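Local coordinates for protein periplasmic beta-glucosidase (Pseudomonas aeruginosa, PDB 6R5T) that probably hydrolyses terminal, non-reducing beta-D-glucosyl residues and releases beta-D-glucose, as a periplasmic member of glycoside hydrolase family 3, at residues L366-G371 / L614-F619; I381-P386 / V474-E479. The protein carries 1 engineered substitution. All coordinates share one frame; numbering follows the deposited sequence. Where two conformers were deposited one is given.

How the contacts relate
After the N-terminal barrel domain, the chain enters the family 3 C-terminal domain at strand 364-368, an outermost strand of its mixed six-stranded sheet, and then forms strand 380-384 of the same sheet. Contact 2 comes next: 381-386 pairs with 474-479, closing a loop of 87 residues that includes helix 456-468. Contact 1 closes only much later, when the loop at 614-619 returns to 366-371, so the loop of contact 2 lies wholly within its span. Contact 2 thus joins neighbouring strands in the sheet, while contact 1 ties its antiparallel end strand to the connection leading into strand 619-626. Their centres are 21 Å apart and they do not touch.

Contact 1 of 2, residues L366-G371 / L614-F619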
loop_
_atom_site.group_PDB
_atom_site.type_symbol
_atom_site.label_atom_id
_atom_site.label_comp_id
_atom_site.label_asym_id
_atom_site.label_seq_id
_atom_site.Cartn_x
_atom_site.Cartn_y
_atom_site.Cartn_z
ATOM N N LEU A 366 -0.053 27.309 -4.723
ATOM C CA LEU A 366 -0.052 26.562 -3.459
ATOM C C LEU A 366 0.240 27.471 -2.258
ATOM O O LEU A 366 -0.138 27.088 -1.150
ATOM C CB LEU A 366 0.969 25.439 -3.544
ATOM C CG LEU A 366 0.612 24.296 -4.512
ATOM C CD1 LEU A 366 1.699 23.280 -4.555
ATOM C CD2 LEU A 366 -0.684 23.649 -4.091
ATOM N N LYS A 367 0.952 28.571 -2.460
ATOM C CA LYS A 367 1.339 29.476 -1.350
ATOM C C LYS A 367 1.635 30.843 -1.945
ATOM O O LYS A 367 2.184 30.914 -3.022
ATOM C CB LYS A 367 2.565 28.989 -0.597
ATOM C CG LYS A 367 2.959 29.843 0.606
ATOM C CD LYS A 367 4.171 29.370 1.356
ATOM C CE LYS A 367 4.423 30.281 2.557
ATOM N NZ LYS A 367 5.640 29.914 3.309
ATOM N N ASN A 368 1.255 31.909 -1.238
ATOM C CA ASN A 368 1.537 33.267 -1.707
ATOM C C ASN A 368 1.544 34.183 -0.481
ATOM O O ASN A 368 0.507 34.767 -0.192
ATOM C CB ASN A 368 0.517 33.764 -2.709
ATOM C CG ASN A 368 0.937 35.060 -3.391
ATOM O OD1 ASN A 368 2.118 35.397 -3.430
ATOM N ND2 ASN A 368 -0.032 35.764 -3.920
ATOM N N ARG A 369 2.691 34.327 0.153
ATOM C CA ARG A 369 2.832 35.101 1.421
ATOM C C ARG A 369 2.777 36.595 1.079
ATOM O O ARG A 369 3.590 37.066 0.243
ATOM C CB ARG A 369 4.139 34.708 2.123
ATOM C CG ARG A 369 4.397 35.389 3.471
ATOM C CD ARG A 369 5.814 35.209 4.017
ATOM N NE ARG A 369 6.661 36.315 3.571
ATOM C CZ ARG A 369 7.969 36.479 3.773
ATOM N NH1 ARG A 369 8.689 35.586 4.439
ATOM N NH2 ARG A 369 8.556 37.557 3.274
ATOM N N ASP A 370 1.869 37.306 1.751
ATOM C CA ASP A 370 1.818 38.791 1.802
ATOM C C ASP A 370 1.740 39.341 0.373
ATOM O O ASP A 370 2.294 40.378 0.092
ATOM C CB ASP A 370 3.007 39.293 2.621
ATOM C CG ASP A 370 2.935 38.932 4.118
ATOM O OD1 ASP A 370 1.817 38.691 4.666
ATOM O OD2 ASP A 370 4.001 38.866 4.759
ATOM N N GLY A 371 1.046 38.654 -0.527
ATOM C CA GLY A 371 0.809 39.193 -1.879
ATOM C C GLY A 371 2.080 39.380 -2.686
ATOM O O GLY A 371 2.100 40.267 -3.544
ATOM N N LEU A 614 -5.029 28.175 -4.501
ATOM C CA LEU A 614 -5.263 29.573 -4.081
ATOM C C LEU A 614 -5.467 30.448 -5.323
ATOM O O LEU A 614 -5.422 30.009 -6.467
ATOM C CB LEU A 614 -4.055 30.063 -3.279
ATOM C CG LEU A 614 -3.694 29.242 -2.037
ATOM C CD1 LEU A 614 -2.472 29.846 -1.388
ATOM C CD2 LEU A 614 -4.855 29.197 -1.073
ATOM N N SER A 615 -5.696 31.722 -5.044
ATOM C CA SER A 615 -6.001 32.767 -6.041
ATOM C C SER A 615 -5.313 34.052 -5.608
ATOM O O SER A 615 -5.070 34.211 -4.426
ATOM C CB SER A 615 -7.509 32.959 -6.139
ATOM O OG SER A 615 -7.919 33.992 -7.036
ATOM N N TYR A 616 -5.208 34.991 -6.541
ATOM C CA TYR A 616 -4.813 36.371 -6.216
ATOM C C TYR A 616 -6.007 37.171 -5.695
ATOM O O TYR A 616 -5.834 38.353 -5.286
ATOM C CB TYR A 616 -4.226 37.050 -7.446
ATOM C CG TYR A 616 -2.966 36.438 -8.009
ATOM C CD1 TYR A 616 -2.082 35.694 -7.242
ATOM C CD2 TYR A 616 -2.624 36.656 -9.319
ATOM C CE1 TYR A 616 -0.911 35.176 -7.772
ATOM C CE2 TYR A 616 -1.483 36.121 -9.878
ATOM C CZ TYR A 616 -0.590 35.402 -9.097
ATOM O OH TYR A 616 0.535 34.867 -9.643
ATOM N N THR A 617 -7.208 36.626 -5.741
ATOM C CA THR A 617 -8.383 37.249 -5.090
ATOM C C THR A 617 -8.917 36.332 -4.006
ATOM O O THR A 617 -8.364 35.262 -3.763
ATOM C CB THR A 617 -9.407 37.614 -6.165
ATOM O OG1 THR A 617 -10.276 38.584 -5.605
ATOM C CG2 THR A 617 -10.203 36.422 -6.661
ATOM N N GLU A 618 -9.956 36.773 -3.348
ATOM C CA GLU A 618 -10.622 35.979 -2.286
ATOM C C GLU A 618 -12.056 35.718 -2.726
ATOM O O GLU A 618 -12.653 36.546 -3.446
ATOM C CB GLU A 618 -10.608 36.684 -0.925
ATOM C CG GLU A 618 -9.295 36.501 -0.175
ATOM C CD GLU A 618 -8.902 35.096 0.279
ATOM O OE1 GLU A 618 -9.726 34.147 0.217
ATOM O OE2 GLU A 618 -7.740 34.941 0.663
ATOM N N PHE A 619 -12.568 34.581 -2.323
ATOM C CA PHE A 619 -13.940 34.178 -2.647
ATOM C C PHE A 619 -14.708 33.894 -1.360
ATOM O O PHE A 619 -14.119 33.537 -0.292
ATOM C CB PHE A 619 -13.939 32.961 -3.571
ATOM C CG PHE A 619 -13.295 33.200 -4.917
ATOM C CD1 PHE A 619 -14.030 33.704 -5.985
ATOM C CD2 PHE A 619 -11.954 32.903 -5.117
ATOM C CE1 PHE A 619 -13.426 33.905 -7.225
ATOM C CE2 PHE A 619 -11.364 33.091 -6.350
ATOM C CZ PHE A 619 -12.101 33.632 -7.399
HETATM O O HOH W 1 -2.716 34.986 -3.202
#
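L614 pushes one methyl against the backbone of strand 364-368, and this is the tight part of the contact. Its CG stands anti to the carbonyl carbon (chi1 -57°), which carries CD1 across to the peptide between L366 and K367: CD1 lies 3.6 Å from L366 O and 3.8 Å from K367 N. The contact is methyl against main chain, for the L366 and K367 side chains both start out away from the loop. L366 O is also hydrogen-bonded to the hydroxyl of Y612, and L614 bonds through its backbone to L365 of the strand.

The other half is looser and wetter. The N368 and Y616 side chains cross at about a right angle; ND2 comes obliquely to the ring, 3.9 Å from Y616 CD1, the planes 55° apart. The same ND2 donates to a water 2.9 Å away, which in turn donates to S615 O at 2.8 Å and so bridges the two segments. N368 OD1 accepts from the backbone N of L373, so both ends of the amide are held. An ST turn, T617 N to S615 OG at 3.0 Å, folds the loop around Y616, whose hydroxyl bonds to V552 O. In the family 3 C-terminal domain, edge strand 364-368 pairs antiparallel with 534-537, with a classic beta bulge where L366 and K367 both face I535, while the loop, coming after helix 545-553, packs beside it and leads into strand 619-626.

Contact 2 of 2, residues I381-P386 / V474-E479; sequences IAVIGP and VAVVGE
I381 turns CG1 beside the backbone N (chi1 -60°), which puts CG2 anti to that N; V474 holds CG1 anti to its N (chi1 176°), which leaves CG2 anti to the carbonyl carbon. The CG2 methyls of I381 and V474 meet 3.8 Å apart, the side chains crossing at a slant. Further along, V383 CG1 approaches V476 CG2 more loosely, at 4.3 Å. The backbones run parallel, 11° between strand axes, in a ladder of three bonds: V474 N to A382 O (2.8 Å), I384 N to V474 O (2.9 Å) and V476 N to I384 O (2.8 Å).

These are interior, adjacent parallel strands of the mixed sheet in the family 3 C-terminal domain; 472-478 has 513-518 on its other side and 380-384 has 423-427. From 380-384 the chain goes out to edge strand 423-427, then returns through helix 456-468 to 472-478. V383 and V474 share one face, where helix 410-418 packs on V383; I384 and A475 share the other, covered by helix 497-508 through L506 and L503. Past the last rung, G385, at positive phi, brings its CA against V476 O in a CA-H...O contact of 3.4 Å, and P386 CD lies beside the same oxygen.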
loop_
_atom_site.group_PDB
_atom_site.type_symbol
_atom_site.label_atom_id
_atom_site.label_comp_id
_atom_site.label_asym_id
_atom_site.label_seq_id
_atom_site.Cartn_x
_atom_site.Cartn_y
_atom_site.Cartn_z
ATOM N N ILE A 381 15.458 40.201 -11.677
ATOM C CA ILE A 381 14.847 38.910 -11.263
ATOM C C ILE A 381 15.898 37.826 -11.516
ATOM O O ILE A 381 16.271 37.652 -12.675
ATOM C CB ILE A 381 13.534 38.659 -12.032
ATOM C CG1 ILE A 381 12.486 39.751 -11.777
ATOM C CG2 ILE A 381 12.978 37.259 -11.716
ATOM C CD1 ILE A 381 11.329 39.760 -12.734
ATOM N N ALA A 382 16.328 37.123 -10.482
ATOM C CA ALA A 382 17.221 35.948 -10.657
ATOM C C ALA A 382 16.344 34.731 -11.001
ATOM O O ALA A 382 15.363 34.477 -10.292
ATOM C CB ALA A 382 18.054 35.691 -9.447
ATOM N N VAL A 383 16.656 34.056 -12.102
ATOM C CA VAL A 383 15.911 32.850 -12.554
ATOM C C VAL A 383 16.887 31.692 -12.382
ATOM O O VAL A 383 17.936 31.636 -13.062
ATOM C CB VAL A 383 15.400 32.999 -13.986
ATOM C CG1 VAL A 383 14.649 31.747 -14.400
ATOM C CG2 VAL A 383 14.573 34.248 -14.143
ATOM N N ILE A 384 16.596 30.806 -11.449
ATOM C CA ILE A 384 17.585 29.847 -10.952
ATOM C C ILE A 384 16.985 28.445 -10.912
ATOM O O ILE A 384 15.862 28.306 -10.442
ATOM C CB ILE A 384 18.147 30.268 -9.566
ATOM C CG1 ILE A 384 18.886 31.616 -9.698
ATOM C CG2 ILE A 384 19.020 29.210 -8.980
ATOM C CD1 ILE A 384 19.297 32.208 -8.380
ATOM N N GLY A 385 17.769 27.455 -11.332
ATOM C CA GLY A 385 17.393 26.042 -11.151
ATOM C C GLY A 385 17.493 25.254 -12.444
ATOM O O GLY A 385 17.456 25.829 -13.539
ATOM N N PRO A 386 17.592 23.923 -12.316
ATOM C CA PRO A 386 17.833 23.068 -13.493
ATOM C C PRO A 386 16.643 22.964 -14.445
ATOM O O PRO A 386 16.829 22.507 -15.552
ATOM C CB PRO A 386 18.199 21.726 -12.870
ATOM C CG PRO A 386 17.559 21.738 -11.502
ATOM C CD PRO A 386 17.646 23.180 -11.055
ATOM N N VAL A 474 13.279 33.650 -8.662
ATOM C CA VAL A 474 12.314 32.653 -9.213
ATOM C C VAL A 474 13.103 31.356 -9.350
ATOM O O VAL A 474 13.956 31.257 -10.254
ATOM C CB VAL A 474 11.700 33.120 -10.530
ATOM C CG1 VAL A 474 10.787 32.068 -11.150
ATOM C CG2 VAL A 474 10.895 34.388 -10.304
ATOM N N ALA A 475 12.856 30.396 -8.470
ATOM C CA ALA A 475 13.558 29.108 -8.479
ATOM C C ALA A 475 12.675 28.112 -9.239
ATOM O O ALA A 475 11.525 27.900 -8.840
ATOM C CB ALA A 475 13.845 28.636 -7.090
ATOM N N VAL A 476 13.178 27.548 -10.306
ATOM C CA VAL A 476 12.440 26.633 -11.197
ATOM C C VAL A 476 13.042 25.250 -10.934
ATOM O O VAL A 476 14.139 24.932 -11.377
ATOM C CB VAL A 476 12.474 27.031 -12.684
ATOM C CG1 VAL A 476 11.435 26.227 -13.448
ATOM C CG2 VAL A 476 12.260 28.520 -12.878
ATOM N N VAL A 477 12.308 24.462 -10.174
ATOM C CA VAL A 477 12.830 23.256 -9.527
ATOM C C VAL A 477 11.782 22.151 -9.599
ATOM O O VAL A 477 10.592 22.427 -9.860
ATOM C CB VAL A 477 13.209 23.543 -8.073
ATOM C CG1 VAL A 477 14.465 24.392 -8.011
ATOM C CG2 VAL A 477 12.069 24.159 -7.273
ATOM N N GLY A 478 12.236 20.922 -9.345
ATOM C CA GLY A 478 11.330 19.779 -9.195
ATOM C C GLY A 478 11.883 18.579 -9.939
ATOM O O GLY A 478 13.081 18.341 -9.911
ATOM N N GLU A 479 11.033 17.854 -10.635
ATOM C CA GLU A 479 11.408 16.597 -11.313
ATOM C C GLU A 479 11.712 16.863 -12.775
ATOM O O GLU A 479 11.098 17.732 -13.381
ATOM C CB GLU A 479 10.274 15.555 -11.242
ATOM C CG GLU A 479 9.864 15.168 -9.846
ATOM C CD GLU A 479 8.708 14.153 -9.873
ATOM O OE1 GLU A 479 7.782 14.329 -10.690
ATOM O OE2 GLU A 479 8.756 13.184 -9.045
#